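Side-chain contacts in histidine triad (HIT) protein (Marinobacter aquaeolei, PDB 3OHE), which probably hydrolyses or transfers nucleotide phosphates, as other histidine triad proteins do, and binds calcium ions in the crystal: residues S42-E46 and I47-P51; L50-E53 and Q54-L58; R57-F60 and E61-L65; E67-M70 and E71-G75. All coordinates share one frame; numbering follows the deposited sequence.

Interaction 1 (S42-E46 and I47-P51)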
loop_
_atom_site.group_PDB
_atom_site.type_symbol
_atom_site.label_atom_id
_atom_site.label_comp_id
_atom_site.label_asym_id
_atom_site.label_seq_id
_atom_site.Cartn_x
_atom_site.Cartn_y
_atom_site.Cartn_z
ATOM N N SER A 42 -17.854 0.386 9.452
ATOM C CA SER A 42 -18.708 0.181 8.292
ATOM C C SER A 42 -18.485 1.239 7.214
ATOM O O SER A 42 -18.195 2.388 7.508
ATOM C CB SER A 42 -20.176 0.127 8.711
ATOM O OG SER A 42 -20.621 1.401 9.156
ATOM N N GLY A 43 -18.684 0.817 5.984
ATOM C CA GLY A 43 -18.803 1.731 4.842
ATOM C C GLY A 43 -17.523 2.439 4.412
ATOM O O GLY A 43 -17.616 3.473 3.762
ATOM N N ILE A 44 -16.355 1.934 4.770
ATOM C CA ILE A 44 -15.083 2.592 4.432
ATOM C C ILE A 44 -14.462 1.932 3.216
ATOM O O ILE A 44 -14.241 0.724 3.254
ATOM C CB ILE A 44 -14.102 2.489 5.618
ATOM C CG1 ILE A 44 -14.698 3.080 6.905
ATOM C CG2 ILE A 44 -12.758 3.178 5.259
ATOM C CD1 ILE A 44 -15.012 4.605 6.798
ATOM N N ARG A 45 -14.198 2.718 2.169
ATOM C CA ARG A 45 -13.556 2.233 0.945
ATOM C C ARG A 45 -12.046 2.505 0.912
ATOM O O ARG A 45 -11.304 1.739 0.324
ATOM C CB ARG A 45 -14.214 2.879 -0.291
ATOM C CG ARG A 45 -15.645 2.434 -0.516
ATOM C CD ARG A 45 -16.374 3.328 -1.535
ATOM N NE ARG A 45 -15.652 3.441 -2.794
ATOM C CZ ARG A 45 -15.728 2.580 -3.796
ATOM N NH1 ARG A 45 -16.572 1.567 -3.750
ATOM N NH2 ARG A 45 -14.989 2.763 -4.908
ATOM N N GLU A 46 -11.624 3.613 1.512
ATOM C CA GLU A 46 -10.287 4.144 1.395
ATOM C C GLU A 46 -9.744 4.505 2.773
ATOM O O GLU A 46 -10.501 4.904 3.654
ATOM C CB GLU A 46 -10.289 5.450 0.566
ATOM C CG GLU A 46 -10.921 5.330 -0.815
ATOM C CD GLU A 46 -10.081 4.521 -1.804
ATOM O OE1 GLU A 46 -8.928 4.093 -1.478
ATOM O OE2 GLU A 46 -10.582 4.326 -2.957
ATOM N N ILE A 47 -8.426 4.453 2.931
ATOM C CA ILE A 47 -7.808 4.838 4.187
ATOM C C ILE A 47 -8.208 6.245 4.621
ATOM O O ILE A 47 -8.520 6.477 5.785
ATOM C CB ILE A 47 -6.251 4.716 4.140
ATOM C CG1 ILE A 47 -5.815 3.275 3.907
ATOM C CG2 ILE A 47 -5.595 5.356 5.412
ATOM C CD1 ILE A 47 -4.371 3.189 3.355
ATOM N N TYR A 48 -8.235 7.156 3.652
ATOM C CA TYR A 48 -8.502 8.541 3.950
ATOM C C TYR A 48 -9.927 8.801 4.467
ATOM O O TYR A 48 -10.208 9.907 4.970
ATOM C CB TYR A 48 -8.159 9.442 2.737
ATOM C CG TYR A 48 -9.026 9.243 1.519
ATOM C CD1 TYR A 48 -10.319 9.762 1.440
ATOM C CD2 TYR A 48 -8.535 8.622 0.403
ATOM C CE1 TYR A 48 -11.074 9.584 0.312
ATOM C CE2 TYR A 48 -9.276 8.471 -0.736
ATOM C CZ TYR A 48 -10.531 8.950 -0.779
ATOM O OH TYR A 48 -11.266 8.797 -1.916
ATOM N N GLU A 49 -10.834 7.834 4.303
ATOM C CA GLU A 49 -12.220 8.002 4.757
ATOM C C GLU A 49 -12.368 7.658 6.225
ATOM O O GLU A 49 -13.421 7.904 6.808
ATOM C CB GLU A 49 -13.171 7.147 3.918
ATOM C CG GLU A 49 -13.281 7.650 2.495
ATOM C CD GLU A 49 -14.075 6.729 1.600
ATOM O OE1 GLU A 49 -14.080 5.505 1.818
ATOM O OE2 GLU A 49 -14.680 7.221 0.645
ATOM N N LEU A 50 -11.349 7.063 6.849
ATOM C CA LEU A 50 -11.380 6.827 8.285
ATOM C C LEU A 50 -11.161 8.180 8.990
ATOM O O LEU A 50 -10.398 9.018 8.534
ATOM C CB LEU A 50 -10.266 5.892 8.707
ATOM C CG LEU A 50 -10.414 4.419 8.371
ATOM C CD1 LEU A 50 -9.077 3.726 8.641
ATOM C CD2 LEU A 50 -11.533 3.744 9.195
ATOM N N PRO A 51 -11.828 8.382 10.138
ATOM C CA PRO A 51 -11.456 9.482 11.002
ATOM C C PRO A 51 -9.946 9.505 11.287
ATOM O O PRO A 51 -9.312 8.455 11.370
ATOM C CB PRO A 51 -12.236 9.185 12.301
ATOM C CG PRO A 51 -13.383 8.330 11.889
ATOM C CD PRO A 51 -12.868 7.523 10.725
HETATM O O HOH W 1 -14.720 6.578 -1.869
HETATM O O HOH W 2 -6.917 4.210 0.471
#

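Interaction 2 (L50-E53 and Q54-L58). With CA (calcium ion), chain D.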
loop_
_atom_site.group_PDB
_atom_site.type_symbol
_atom_site.label_atom_id
_atom_site.label_comp_id
_atom_site.label_asym_id
_atom_site.label_seq_id
_atom_site.Cartn_x
_atom_site.Cartn_y
_atom_site.Cartn_z
ATOM N N LEU A 50 -11.349 7.063 6.849
ATOM C CA LEU A 50 -11.380 6.827 8.285
ATOM C C LEU A 50 -11.161 8.180 8.990
ATOM O O LEU A 50 -10.398 9.018 8.534
ATOM C CB LEU A 50 -10.266 5.892 8.707
ATOM C CG LEU A 50 -10.414 4.419 8.371
ATOM C CD1 LEU A 50 -9.077 3.726 8.641
ATOM C CD2 LEU A 50 -11.533 3.744 9.195
ATOM N N PRO A 51 -11.828 8.382 10.138
ATOM C CA PRO A 51 -11.456 9.482 11.002
ATOM C C PRO A 51 -9.946 9.505 11.287
ATOM O O PRO A 51 -9.312 8.455 11.370
ATOM C CB PRO A 51 -12.236 9.185 12.301
ATOM C CG PRO A 51 -13.383 8.330 11.889
ATOM C CD PRO A 51 -12.868 7.523 10.725
ATOM N N ASN A 52 -9.370 10.682 11.483
ATOM C CA ASN A 52 -7.930 10.817 11.606
ATOM C C ASN A 52 -7.365 9.894 12.676
ATOM O O ASN A 52 -6.353 9.259 12.444
ATOM C CB ASN A 52 -7.472 12.263 11.910
ATOM C CG ASN A 52 -5.952 12.427 11.711
ATOM O OD1 ASN A 52 -5.239 12.734 12.649
ATOM N ND2 ASN A 52 -5.459 12.162 10.493
ATOM N N GLU A 53 -8.009 9.807 13.843
ATOM C CA GLU A 53 -7.458 8.956 14.908
ATOM C C GLU A 53 -7.463 7.481 14.526
ATOM O O GLU A 53 -6.578 6.726 14.951
ATOM C CB GLU A 53 -8.206 9.155 16.227
ATOM C CG GLU A 53 -8.015 10.536 16.823
ATOM C CD GLU A 53 -6.603 10.801 17.353
ATOM O OE1 GLU A 53 -5.752 9.870 17.539
ATOM O OE2 GLU A 53 -6.325 11.988 17.593
ATOM N N GLN A 54 -8.459 7.074 13.741
ATOM C CA GLN A 54 -8.509 5.697 13.283
ATOM C C GLN A 54 -7.520 5.427 12.183
ATOM O O GLN A 54 -6.919 4.339 12.147
ATOM C CB GLN A 54 -9.936 5.288 12.883
ATOM C CG GLN A 54 -10.867 5.264 14.093
ATOM C CD GLN A 54 -12.313 5.032 13.757
ATOM O OE1 GLN A 54 -12.680 4.910 12.616
ATOM N NE2 GLN A 54 -13.148 5.078 14.761
ATOM N N GLN A 55 -7.243 6.432 11.349
ATOM C CA GLN A 55 -6.105 6.289 10.446
ATOM C C GLN A 55 -4.790 6.052 11.203
ATOM O O GLN A 55 -3.972 5.208 10.823
ATOM C CB GLN A 55 -5.925 7.508 9.534
ATOM C CG GLN A 55 -7.057 7.760 8.561
ATOM C CD GLN A 55 -6.783 8.941 7.651
ATOM O OE1 GLN A 55 -5.629 9.143 7.219
ATOM N NE2 GLN A 55 -7.805 9.744 7.369
ATOM N N GLN A 56 -4.585 6.840 12.250
ATOM C CA GLN A 56 -3.357 6.708 13.029
ATOM C C GLN A 56 -3.286 5.370 13.783
ATOM O O GLN A 56 -2.214 4.810 13.911
ATOM C CB GLN A 56 -3.181 7.888 13.977
ATOM C CG GLN A 56 -2.875 9.209 13.255
ATOM C CD GLN A 56 -2.563 10.325 14.213
ATOM O OE1 GLN A 56 -2.850 10.219 15.425
ATOM N NE2 GLN A 56 -1.939 11.392 13.708
ATOM N N ARG A 57 -4.411 4.845 14.241
ATOM C CA ARG A 57 -4.414 3.525 14.842
ATOM C C ARG A 57 -4.107 2.443 13.817
ATOM O O ARG A 57 -3.334 1.518 14.100
ATOM C CB ARG A 57 -5.732 3.253 15.566
ATOM C CG ARG A 57 -5.809 1.878 16.237
ATOM C CD ARG A 57 -4.880 1.769 17.422
ATOM N NE ARG A 57 -4.684 0.372 17.787
ATOM C CZ ARG A 57 -3.907 -0.006 18.787
ATOM N NH1 ARG A 57 -3.397 0.881 19.637
ATOM N NH2 ARG A 57 -3.684 -1.292 18.954
ATOM N N LEU A 58 -4.694 2.552 12.638
ATOM C CA LEU A 58 -4.396 1.602 11.581
ATOM C C LEU A 58 -2.907 1.617 11.229
ATOM O O LEU A 58 -2.301 0.574 11.032
ATOM C CB LEU A 58 -5.231 1.899 10.322
ATOM C CG LEU A 58 -5.045 0.947 9.134
ATOM C CD1 LEU A 58 -5.314 -0.519 9.537
ATOM C CD2 LEU A 58 -5.950 1.423 7.998
HETATM CA CA CA D . -2.994 10.635 17.770
HETATM O O HOH W 3 -4.066 12.907 17.237
HETATM O O HOH W 4 -1.361 12.302 16.660
#

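Interaction 3 (R57-F60 and E61-L65)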
loop_
_atom_site.group_PDB
_atom_site.type_symbol
_atom_site.label_atom_id
_atom_site.label_comp_id
_atom_site.label_asym_id
_atom_site.label_seq_id
_atom_site.Cartn_x
_atom_site.Cartn_y
_atom_site.Cartn_z
ATOM N N ARG A 57 -4.411 4.845 14.241
ATOM C CA ARG A 57 -4.414 3.525 14.842
ATOM C C ARG A 57 -4.107 2.443 13.817
ATOM O O ARG A 57 -3.334 1.518 14.100
ATOM C CB ARG A 57 -5.732 3.253 15.566
ATOM C CG ARG A 57 -5.809 1.878 16.237
ATOM C CD ARG A 57 -4.880 1.769 17.422
ATOM N NE ARG A 57 -4.684 0.372 17.787
ATOM C CZ ARG A 57 -3.907 -0.006 18.787
ATOM N NH1 ARG A 57 -3.397 0.881 19.637
ATOM N NH2 ARG A 57 -3.684 -1.292 18.954
ATOM N N LEU A 58 -4.694 2.552 12.638
ATOM C CA LEU A 58 -4.396 1.602 11.581
ATOM C C LEU A 58 -2.907 1.617 11.229
ATOM O O LEU A 58 -2.301 0.574 11.032
ATOM C CB LEU A 58 -5.231 1.899 10.322
ATOM C CG LEU A 58 -5.045 0.947 9.134
ATOM C CD1 LEU A 58 -5.314 -0.519 9.537
ATOM C CD2 LEU A 58 -5.950 1.423 7.998
ATOM N N LEU A 59 -2.324 2.813 11.127
ATOM C CA LEU A 59 -0.898 2.931 10.875
ATOM C C LEU A 59 -0.076 2.254 11.959
ATOM O O LEU A 59 0.875 1.516 11.687
ATOM C CB LEU A 59 -0.514 4.417 10.759
ATOM C CG LEU A 59 0.974 4.745 10.755
ATOM C CD1 LEU A 59 1.676 4.195 9.512
ATOM C CD2 LEU A 59 1.165 6.305 10.894
ATOM N N PHE A 60 -0.410 2.521 13.222
ATOM C CA PHE A 60 0.305 1.885 14.349
ATOM C C PHE A 60 0.261 0.358 14.188
ATOM O O PHE A 60 1.292 -0.326 14.293
ATOM C CB PHE A 60 -0.299 2.299 15.706
ATOM C CG PHE A 60 0.196 1.477 16.827
ATOM C CD1 PHE A 60 1.449 1.671 17.350
ATOM C CD2 PHE A 60 -0.549 0.390 17.288
ATOM C CE1 PHE A 60 1.908 0.845 18.399
ATOM C CE2 PHE A 60 -0.089 -0.438 18.306
ATOM C CZ PHE A 60 1.153 -0.203 18.835
ATOM N N GLU A 61 -0.929 -0.171 13.951
ATOM C CA GLU A 61 -1.105 -1.625 13.852
ATOM C C GLU A 61 -0.368 -2.184 12.643
ATOM O O GLU A 61 0.279 -3.240 12.730
ATOM C CB GLU A 61 -2.597 -2.002 13.806
ATOM C CG GLU A 61 -3.294 -1.647 15.128
ATOM C CD GLU A 61 -4.752 -2.094 15.214
ATOM O OE1 GLU A 61 -5.216 -2.675 14.228
ATOM O OE2 GLU A 61 -5.411 -1.865 16.265
ATOM N N SER A 62 -0.476 -1.523 11.505
ATOM C CA SER A 62 0.156 -1.971 10.267
ATOM C C SER A 62 1.670 -1.980 10.390
ATOM O O SER A 62 2.336 -2.943 9.988
ATOM C CB SER A 62 -0.253 -1.070 9.119
ATOM O OG SER A 62 0.394 -1.439 7.914
ATOM N N SER A 63 2.232 -0.890 10.928
ATOM C CA SER A 63 3.683 -0.824 11.112
ATOM C C SER A 63 4.173 -1.878 12.084
ATOM O O SER A 63 5.239 -2.489 11.874
ATOM C CB SER A 63 4.095 0.558 11.561
ATOM O OG SER A 63 4.078 1.431 10.447
ATOM N N ALA A 64 3.453 -2.138 13.165
ATOM C CA ALA A 64 3.847 -3.140 14.158
ATOM C C ALA A 64 3.742 -4.539 13.536
ATOM O O ALA A 64 4.639 -5.392 13.677
ATOM C CB ALA A 64 2.987 -3.029 15.436
ATOM N N LEU A 65 2.635 -4.796 12.843
ATOM C CA LEU A 65 2.456 -6.078 12.147
ATOM C C LEU A 65 3.573 -6.317 11.136
ATOM O O LEU A 65 4.140 -7.424 11.060
ATOM C CB LEU A 65 1.098 -6.117 11.454
ATOM C CG LEU A 65 0.797 -7.373 10.629
ATOM C CD1 LEU A 65 0.680 -8.620 11.547
ATOM C CD2 LEU A 65 -0.511 -7.169 9.814
#

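Interaction 4 (E67-M70 and E71-G75)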
loop_
_atom_site.group_PDB
_atom_site.type_symbol
_atom_site.label_atom_id
_atom_site.label_comp_id
_atom_site.label_asym_id
_atom_site.label_seq_id
_atom_site.Cartn_x
_atom_site.Cartn_y
_atom_site.Cartn_z
ATOM N N GLU A 67 6.713 -4.979 10.788
ATOM C CA GLU A 67 8.024 -5.220 11.369
ATOM C C GLU A 67 8.100 -6.595 12.025
ATOM O O GLU A 67 9.094 -7.326 11.901
ATOM C CB GLU A 67 8.383 -4.110 12.361
ATOM C CG GLU A 67 9.825 -4.214 12.815
ATOM C CD GLU A 67 10.367 -3.062 13.590
ATOM O OE1 GLU A 67 9.656 -2.071 13.812
ATOM O OE2 GLU A 67 11.561 -3.176 13.993
ATOM N N GLY A 68 7.048 -6.956 12.734
ATOM C CA GLY A 68 6.996 -8.252 13.396
ATOM C C GLY A 68 6.970 -9.421 12.418
ATOM O O GLY A 68 7.640 -10.444 12.670
HETATM N N MSE A 69 6.213 -9.313 11.321
HETATM C CA MSE A 69 6.203 -10.364 10.306
HETATM C C MSE A 69 7.552 -10.524 9.640
HETATM O O MSE A 69 7.974 -11.638 9.323
HETATM C CB MSE A 69 5.155 -10.050 9.244
HETATM C CG MSE A 69 3.728 -10.219 9.653
HETATM SE SE MSE A 69 2.458 -9.857 8.247
HETATM C CE MSE A 69 2.719 -11.441 7.133
HETATM N N MSE A 70 8.254 -9.409 9.424
HETATM C CA MSE A 70 9.559 -9.506 8.804
HETATM C C MSE A 70 10.497 -10.386 9.606
HETATM O O MSE A 70 11.212 -11.238 9.027
HETATM C CB MSE A 70 10.137 -8.123 8.593
HETATM C CG MSE A 70 9.585 -7.419 7.418
HETATM SE SE MSE A 70 10.313 -8.170 5.731
HETATM C CE MSE A 70 12.139 -7.455 5.876
ATOM N N GLU A 71 10.509 -10.207 10.935
ATOM C CA GLU A 71 11.389 -11.030 11.770
ATOM C C GLU A 71 10.846 -12.468 11.885
ATOM O O GLU A 71 11.603 -13.438 11.800
ATOM C CB GLU A 71 11.627 -10.374 13.118
ATOM C CG GLU A 71 12.739 -11.070 13.909
ATOM C CD GLU A 71 14.171 -10.808 13.457
ATOM O OE1 GLU A 71 14.416 -9.959 12.555
ATOM O OE2 GLU A 71 15.084 -11.449 14.040
ATOM N N LEU A 72 9.550 -12.614 12.098
ATOM C CA LEU A 72 8.940 -13.905 12.340
ATOM C C LEU A 72 9.105 -14.852 11.147
ATOM O O LEU A 72 9.262 -16.068 11.316
ATOM C CB LEU A 72 7.459 -13.723 12.635
ATOM C CG LEU A 72 6.677 -14.904 13.139
ATOM C CD1 LEU A 72 7.207 -15.317 14.521
ATOM C CD2 LEU A 72 5.181 -14.550 13.243
ATOM N N PHE A 73 9.029 -14.283 9.946
ATOM C CA PHE A 73 9.104 -15.074 8.727
ATOM C C PHE A 73 10.461 -14.889 8.009
ATOM O O PHE A 73 10.643 -15.380 6.914
ATOM C CB PHE A 73 7.929 -14.693 7.790
ATOM C CG PHE A 73 6.580 -15.067 8.328
ATOM C CD1 PHE A 73 6.206 -16.391 8.378
ATOM C CD2 PHE A 73 5.708 -14.119 8.807
ATOM C CE1 PHE A 73 4.971 -16.763 8.884
ATOM C CE2 PHE A 73 4.488 -14.487 9.325
ATOM C CZ PHE A 73 4.114 -15.774 9.364
ATOM N N GLY A 74 11.404 -14.181 8.621
ATOM C CA GLY A 74 12.734 -13.948 8.045
ATOM C C GLY A 74 12.690 -13.403 6.635
ATOM O O GLY A 74 13.367 -13.909 5.736
ATOM N N GLY A 75 11.885 -12.366 6.446
ATOM C CA GLY A 75 11.641 -11.851 5.105
ATOM C C GLY A 75 12.742 -10.985 4.548
ATOM O O GLY A 75 13.594 -10.462 5.284
HETATM O O HOH W 5 14.177 -10.184 8.002
#

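Interaction 1 (S42-E46 and I47-P51)
The carboxylate of E49 turns back on the chain just before it, in the loop between strand 34-39 and helix 52-72, and takes two backbone N-H groups with a single oxygen. R45 N reaches E49 OE1 at 2.8 Å, nearly in line with the C-O bond, whereas E46 N meets E49 OE1 at 3.1 Å from above the carboxylate plane. Glutamate suits the place because its extended chain is long enough to return to these amides. The backbone ties the same residues in the other sense, E49 N donating to E46 O at 3.0 Å across the 3-10 turn 47-49. The side-chain grip is that of one of two conformers of E49, so its constancy is doubtful.

Y48 CG sits between its backbone N and carbonyl carbon (chi1 66°), which brings the ring alongside E46. There E46 CB stands over one face of the ring, offset toward its rim, in a CH-pi contact 3.7 Å from the Y48 centroid, and the carboxylate plane of E46 runs almost parallel to the ring, 4° apart. I44 CG1 meets L50 CD2 at 4.0 Å, the two aliphatic chains crossing at about a right angle. One water joins E46 OE1 to I47 N; another donates to E49 OE2 at 2.6 Å.

Further out, I44 and L50 both rest on L90, and Y48 packs on M70 of the second subunit. E46 OE2 forms a salt bridge with K77 NZ of that subunit and accepts from its M78 N. Lysine, amide and water around this buried carboxylate are consistent with its carrying a negative charge into the subunit interface.

Interaction 2 (L50-E53 and Q54-L58)
The extended side chain of Q55 reaches back to L50, the residue before the N-cap P51: Q55 NE2 donates to L50 O at 2.9 Å with an almost straight N-H...O angle of 175°, the oxygen lying in the amide plane. Its other end, Q55 OE1, is bonded to S63 OG of the second subunit, so both ends of the amide are used. Among the backbone bonds, Q55 N to P51 O (2.9 Å) opens the helix and Q56 N to N52 O follows; Q54 N to P51 O is weak. Proline fits the N-cap, where the helix asks for no N-H.

Apolar contacts are few: L50 CD1 touches L58 CD2 at 3.9 Å, and L50 CB meets Q55 CG at 3.7 Å. Separately, Q54 OE1 lies against a ring CH2, P51 CD, at 3.2 Å.

Metal binding is shared by E53, bent at chi2 (-70°), and the extended Q56, their carboxylate and amide planes nearly perpendicular. Q56 OE1 binds calcium at 2.4 Å, in one of two Q56 conformers and so with some doubt; E53 OE1 stands at a longer 2.9 Å. Two waters add to the shell, one donating to E53 OE2. These are the N-terminal turns of helix 52-72, with a calcium site built from an i, i+3 pair.

Interaction 3 (R57-F60 and E61-L65)
Near the middle of helix 52-72, R57 and E61 form an i to i+4 salt bridge, one helical turn apart. The arginine approaches side-on and spends two nitrogens on one oxygen: R57 NE lies 2.8 Å from E61 OE2, and R57 NH2 is 3.2 Å from E61 OE2 along a more bent path. Both use the anti side of the carboxylate and reach it from opposite faces of its plane. The oxygen sits at the edge of the guanidinium, practically in its plane, while the two flat groups stand 87° apart. R57 is bent at chi2 (69°), which turns its end toward E61, whose own chain is extended.

F60 CD2 lies 3.6 Å above the R57 guanidinium, over the centre of one face, which probably limits its movement. Along the backbone the helical bonds run on unbroken, for example S62 N to L58 O at 2.8 Å. A64, whose only side-chain atom is CB, packs close to the previous turn, with A64 CB 3.4 Å from F60 O.

The buried carboxylate of E61 has further partners: OE1 bonds S19 OG and OE2 accepts from L21 N, so the helix is tied to the turn between strands 13-18 and 22-27; E61 also touches C22 of strand 22-27. S62 OG bonds H94 NE2 and thereby reaches strand 92-97. S63 packs on Y48 of the second subunit, and L65 lies against V35 and L37 of strand 34-39.

Interaction 4 (E67-M70 and E71-G75)
M70 O is gripped at the end of helix 52-72 by G75 N, which donates at 2.9 Å in the carbonyl plane and on a lone pair, and by a water at 3.3 Å whose bond is weak. The first is the long bond of a Schellman motif; its companion, G74 N to E71 O at 3.3 Å, is weak as well. G74 is the C-prime residue and has the positive phi (52°) that glycine adopts with least strain. The same water donates to G75 O, so it bridges the two ends of the turn.

One step earlier, F73 N still donates to M69 O at 2.9 Å, and the ring of F73 presents its edge to that oxygen. The F73 side chain crosses M69 at an oblique angle, with M69 CB 4.1 Å from F73 CD2; an aromatic suits this place because it also packs on V125 and K128 of helix 119-135. M69 also packs on H94 and V96 of strand 92-97.

M69 and M70 are selenomethionines in this protein sample. M70 is bent at chi2 and chi3, which folds its end over G75, a residue with no side chain to obstruct it: M70 SE comes 4.0 Å from G75 CA, and M70 CE 3.4 Å from G75 O.

Read along the chain, the four contacts follow the approach to helix 52-72, its N-terminal turns, its middle and its end. Interactions 1 and 2 share L50 and P51, and interactions 2 and 3 share R57 and L58; interactions 1 and 4 lie on opposite sides of the chain's centre, about 28 Å apart between their centres. Interaction 4 is a surface contact, closed mainly by backbone bonds, while the other three are partly buried. Their chemistry shifts accordingly: a carboxylate gripping loop amides in 1, metal ligands in 2, and in 3 a salt bridge backed by a turn, with a serine bonded to the sheet. All four touch the second subunit, and interactions 2 and 3 meet each other across it.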